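Local coordinates for protein UDP-L-Rhamnose Synthase (Acanthamoeba polyphaga mimivirus, PDB 7JID) that synthesises UDP-L-rhamnose as an NADP-binding oxidoreductase and holds both NADP and the UDP-rhamnose nucleotide sugar, at residues S137-S140 / V141-F145; D276-T279 / G280-V284. All blocks are in the same frame, centred on the assembly; numbering follows the deposited sequence.

Contact 1 (S137-S140 / V141-F145); sequences SSYS and VVKGF. With AWU ([[(2~{R},3~{S},4~{R},5~{R})-5-[2,4-bis(oxidanylidene)pyrimidin-1-yl]-3,4-bis(oxidanyl)oxolan-2-yl]methoxy-oxidanyl-phosphoryl] [(2~{R},3~{R},4~{R},5~{R},6~{S})-6-methyl-3,4,5-tris(oxidanyl)oxan-2-yl] hydrogen phosphate), chain C.
Tyr139 and Lys143 form the Tyr-x-x-x-Lys motif of the extended short-chain dehydrogenase/reductase family, one turn apart on the first turns of helix 138-150, where the NADP and nucleotide-sugar pockets meet. The phenol OH of Tyr139 is hydrogen-bonded to O4' of the rhamnose of AWU at 2.7 Å, and either hydroxyl could be the donor; the sugar oxygen lies at the ring's edge, near its plane. Lys143 crosses one face of the same ring, with its CG in a CH-pi contact 3.8 Å from the ring centroid of Tyr139. A bend at chi2 (-75°) turns the rest of the lysine chain along the phenol, bringing CE within 3.9 Å of Tyr139 OH, while NZ bonds to the hydroxyl of Tyr106. NADP touches both residues, consistent with the tyrosine-lysine pair serving catalysis as in relatives of this family. Beneath the side chains, Lys143 N donates to Tyr139 O at 2.9 Å, tying the pair through the backbone as well. Val141 and Val142 pack against Val80 and Leu79 of the second subunit, respectively. At the start of the helix Ser137 is the N-cap, its OG accepting from Ser140 N at 3.0 Å, and Ser140 OG bonds to the carbonyl oxygen of Cys111.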
# COMPACT_ATOMS: atom_id res chain seq x y z
N SER A 137 -14.02 1.54 -4.13
CA SER A 137 -13.90 2.09 -2.76
C SER A 137 -12.40 2.13 -2.45
O SER A 137 -11.62 1.27 -2.94
CB SER A 137 -14.66 1.31 -1.73
OG SER A 137 -14.10 0.01 -1.57
N SER A 138 -11.98 3.02 -1.57
CA SER A 138 -10.57 3.11 -1.15
C SER A 138 -10.18 1.84 -0.39
O SER A 138 -9.05 1.32 -0.59
CB SER A 138 -10.31 4.37 -0.37
OG SER A 138 -10.44 5.50 -1.24
N TYR A 139 -11.12 1.31 0.40
CA TYR A 139 -10.97 0.01 1.11
C TYR A 139 -10.63 -1.08 0.11
O TYR A 139 -9.65 -1.84 0.24
CB TYR A 139 -12.26 -0.40 1.81
CG TYR A 139 -12.21 -1.77 2.44
CD1 TYR A 139 -11.57 -1.99 3.65
CD2 TYR A 139 -12.86 -2.84 1.85
CE1 TYR A 139 -11.53 -3.25 4.22
CE2 TYR A 139 -12.85 -4.11 2.42
CZ TYR A 139 -12.20 -4.30 3.62
OH TYR A 139 -12.20 -5.57 4.18
N SER A 140 -11.44 -1.19 -0.95
CA SER A 140 -11.32 -2.30 -1.90
C SER A 140 -9.99 -2.15 -2.65
O SER A 140 -9.29 -3.15 -2.92
CB SER A 140 -12.48 -2.41 -2.84
OG SER A 140 -13.62 -2.92 -2.16
N VAL A 141 -9.61 -0.92 -2.94
CA VAL A 141 -8.34 -0.64 -3.67
C VAL A 141 -7.15 -1.12 -2.83
O VAL A 141 -6.34 -1.91 -3.33
CB VAL A 141 -8.21 0.84 -4.00
CG1 VAL A 141 -6.80 1.09 -4.53
CG2 VAL A 141 -9.26 1.23 -5.03
N VAL A 142 -7.09 -0.70 -1.59
CA VAL A 142 -5.94 -1.04 -0.70
C VAL A 142 -5.95 -2.55 -0.46
O VAL A 142 -4.89 -3.18 -0.59
CB VAL A 142 -5.99 -0.22 0.59
CG1 VAL A 142 -4.96 -0.75 1.60
CG2 VAL A 142 -5.73 1.23 0.28
N LYS A 143 -7.10 -3.14 -0.13
CA LYS A 143 -7.24 -4.59 0.15
C LYS A 143 -6.89 -5.42 -1.07
O LYS A 143 -6.36 -6.51 -0.88
CB LYS A 143 -8.61 -4.93 0.72
CG LYS A 143 -8.79 -4.52 2.18
CD LYS A 143 -8.03 -5.46 3.15
CE LYS A 143 -8.37 -5.30 4.60
NZ LYS A 143 -7.73 -6.36 5.43
N GLY A 144 -7.17 -4.92 -2.26
CA GLY A 144 -6.77 -5.61 -3.49
C GLY A 144 -5.28 -5.76 -3.52
O GLY A 144 -4.74 -6.90 -3.79
N PHE A 145 -4.55 -4.69 -3.25
CA PHE A 145 -3.08 -4.79 -3.22
C PHE A 145 -2.62 -5.68 -2.08
O PHE A 145 -1.68 -6.42 -2.26
CB PHE A 145 -2.43 -3.40 -3.19
CG PHE A 145 -2.58 -2.70 -4.52
CD1 PHE A 145 -1.89 -3.18 -5.63
CD2 PHE A 145 -3.48 -1.67 -4.70
CE1 PHE A 145 -2.05 -2.58 -6.87
CE2 PHE A 145 -3.60 -1.04 -5.93
CZ PHE A 145 -2.90 -1.52 -7.01
PA AWU C . -22.14 -1.68 4.07
O1A AWU C . -21.83 -0.33 3.54
O2A AWU C . -22.96 -1.78 5.34
O3A AWU C . -20.89 -2.62 4.51
PB AWU C . -19.33 -2.52 3.98
O1B AWU C . -19.17 -2.50 2.44
O2B AWU C . -18.61 -1.45 4.82
O3B AWU C . -18.88 -3.99 4.43
C5' AWU C . -15.54 -5.35 4.83
O5' AWU C . -16.84 -4.84 5.10
C4' AWU C . -15.65 -6.72 4.19
O4' AWU C . -14.37 -7.20 3.74
C3' AWU C . -16.56 -6.63 3.01
O3' AWU C . -16.88 -7.93 2.61
C2' AWU C . -17.90 -5.97 3.33
C1' AWU C . -17.73 -4.72 4.07
N1 AWU C . -26.55 -1.34 1.35
C2 AWU C . -27.88 -1.13 1.02
O2 AWU C . -28.55 -2.04 0.50
N3 AWU C . -28.47 0.05 1.41
C4 AWU C . -27.75 1.06 1.97
O4 AWU C . -28.38 2.12 2.32
C5 AWU C . -26.41 0.84 2.31
C6 AWU C . -25.78 -0.33 1.90
C1C AWU C . -25.88 -2.61 0.97
C2C AWU C . -24.53 -2.49 0.25
C3C AWU C . -23.84 -3.81 0.66
C4C AWU C . -24.40 -4.03 2.02
C5C AWU C . -23.44 -3.78 3.17
C6' AWU C . -14.86 -5.38 6.19
O2' AWU C . -18.59 -6.81 4.23
O2C AWU C . -24.76 -2.43 -1.13
O3C AWU C . -24.29 -4.89 -0.14
O4C AWU C . -25.48 -3.13 2.22
O5C AWU C . -22.85 -2.48 2.93

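Contact 2 (D276-T279 / G280-V284); sequences DILT and GIREV
Ile277 and Ile281 lie side by side on the inner face of the N-capped C-terminal helix 277-287, one turn apart and pointing the same way, with CD1 of Ile277 3.9 Å from CG1 of Ile281. The first torsion of Ile277 (-176°) sets CG1 beside its own carbonyl carbon, and from there the branch runs alongside the later isoleucine. Behind this pair, Ile281 N donates to Ile277 O at 2.8 Å. Ile281 also rests on Ile227 and Leu230 of helix 224-234, and Ile277 on Asn218 and Val222, so these isoleucines pack the helix against helix 224-234 and nearby loop residues. On another side, Leu278 and Arg282 are joined by the bond from Arg282 N to Leu278 O, 2.8 Å long. Further out, the N-terminus of the helix is fixed by the N-cap residue, Asp276. Gly280 N donates to Asp276 O at 2.9 Å, and the Asp276 carboxylate takes two bonds from Thr279. Thr279 N reaches Asp276 OD1 at 2.9 Å from above the carboxylate plane, while Thr279 OG1 donates to Asp276 OD2 on the syn side, 26° out of that plane, at a short 2.5 Å.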
# COMPACT_ATOMS: atom_id res chain seq x y z
N ASP A 276 -24.23 -24.63 0.87
CA ASP A 276 -24.50 -23.52 -0.07
C ASP A 276 -25.11 -22.38 0.73
O ASP A 276 -25.72 -22.58 1.82
CB ASP A 276 -25.39 -23.94 -1.23
CG ASP A 276 -26.81 -24.10 -0.77
OD1 ASP A 276 -27.51 -23.08 -0.69
OD2 ASP A 276 -27.25 -25.27 -0.49
N ILE A 277 -24.88 -21.15 0.27
CA ILE A 277 -25.25 -19.93 1.01
C ILE A 277 -26.77 -19.89 1.32
O ILE A 277 -27.17 -19.39 2.39
CB ILE A 277 -24.78 -18.67 0.24
CG1 ILE A 277 -25.05 -17.39 1.02
CG2 ILE A 277 -25.39 -18.58 -1.15
CD1 ILE A 277 -24.38 -17.35 2.36
N LEU A 278 -27.64 -20.37 0.43
CA LEU A 278 -29.11 -20.27 0.70
C LEU A 278 -29.54 -21.29 1.78
O LEU A 278 -30.25 -20.88 2.76
CB LEU A 278 -29.90 -20.42 -0.61
CG LEU A 278 -31.38 -20.10 -0.40
CD1 LEU A 278 -31.57 -18.65 -0.02
CD2 LEU A 278 -32.18 -20.39 -1.66
N THR A 279 -29.07 -22.52 1.71
CA THR A 279 -29.24 -23.52 2.80
C THR A 279 -28.70 -22.91 4.09
O THR A 279 -29.42 -22.94 5.11
CB THR A 279 -28.58 -24.85 2.48
OG1 THR A 279 -29.09 -25.38 1.25
CG2 THR A 279 -28.78 -25.85 3.60
N GLY A 280 -27.51 -22.31 4.05
CA GLY A 280 -26.89 -21.74 5.25
C GLY A 280 -27.68 -20.58 5.79
O GLY A 280 -27.85 -20.49 7.01
N ILE A 281 -28.17 -19.66 4.95
CA ILE A 281 -28.96 -18.48 5.40
C ILE A 281 -30.28 -18.99 5.97
O ILE A 281 -30.73 -18.42 6.99
CB ILE A 281 -29.23 -17.49 4.24
CG1 ILE A 281 -27.95 -16.81 3.78
CG2 ILE A 281 -30.28 -16.46 4.64
CD1 ILE A 281 -27.34 -15.90 4.79
N ARG A 282 -30.94 -19.93 5.31
CA ARG A 282 -32.20 -20.49 5.86
C ARG A 282 -31.94 -20.94 7.30
O ARG A 282 -32.76 -20.60 8.20
CB ARG A 282 -32.68 -21.69 5.05
CG ARG A 282 -33.95 -22.32 5.61
CD ARG A 282 -34.56 -23.31 4.65
NE ARG A 282 -34.62 -22.78 3.29
CZ ARG A 282 -33.85 -23.15 2.27
NH1 ARG A 282 -34.03 -22.59 1.10
NH2 ARG A 282 -32.94 -24.08 2.43
N GLU A 283 -30.84 -21.64 7.51
CA GLU A 283 -30.46 -22.15 8.86
C GLU A 283 -30.29 -20.95 9.78
O GLU A 283 -30.94 -20.93 10.86
CB GLU A 283 -29.26 -23.10 8.79
CG GLU A 283 -28.77 -23.52 10.18
CD GLU A 283 -27.67 -24.58 10.24
OE1 GLU A 283 -27.44 -25.27 9.23
OE2 GLU A 283 -27.02 -24.70 11.30
N VAL A 284 -29.48 -19.96 9.40
CA VAL A 284 -29.19 -18.75 10.23
C VAL A 284 -30.49 -18.06 10.60
O VAL A 284 -30.67 -17.73 11.80
CB VAL A 284 -28.22 -17.80 9.49
CG1 VAL A 284 -28.14 -16.39 10.07
CG2 VAL A 284 -26.84 -18.42 9.47

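Contact 1 comes first along the chain and closes well before contact 2 opens. Their centres are 28 Å apart, on opposite sides of the chain's centre, and their nearest atoms remain about 17 Å from each other. Each lies at the N-terminal start of a different helix: 138-150, which follows strand 103-109 and precedes strand 157-162 of the six-stranded parallel Rossmann-type sheet, and 277-287, the last helix of the chain. The first is at the subunit interface, whereas the second meets no other chain of the assembly, with the side chain of Ile277 about 12 Å from AWU. The ligand-contacting, probably catalytic pair and the packing of the C-terminal helix thus lie in separate parts of the protein.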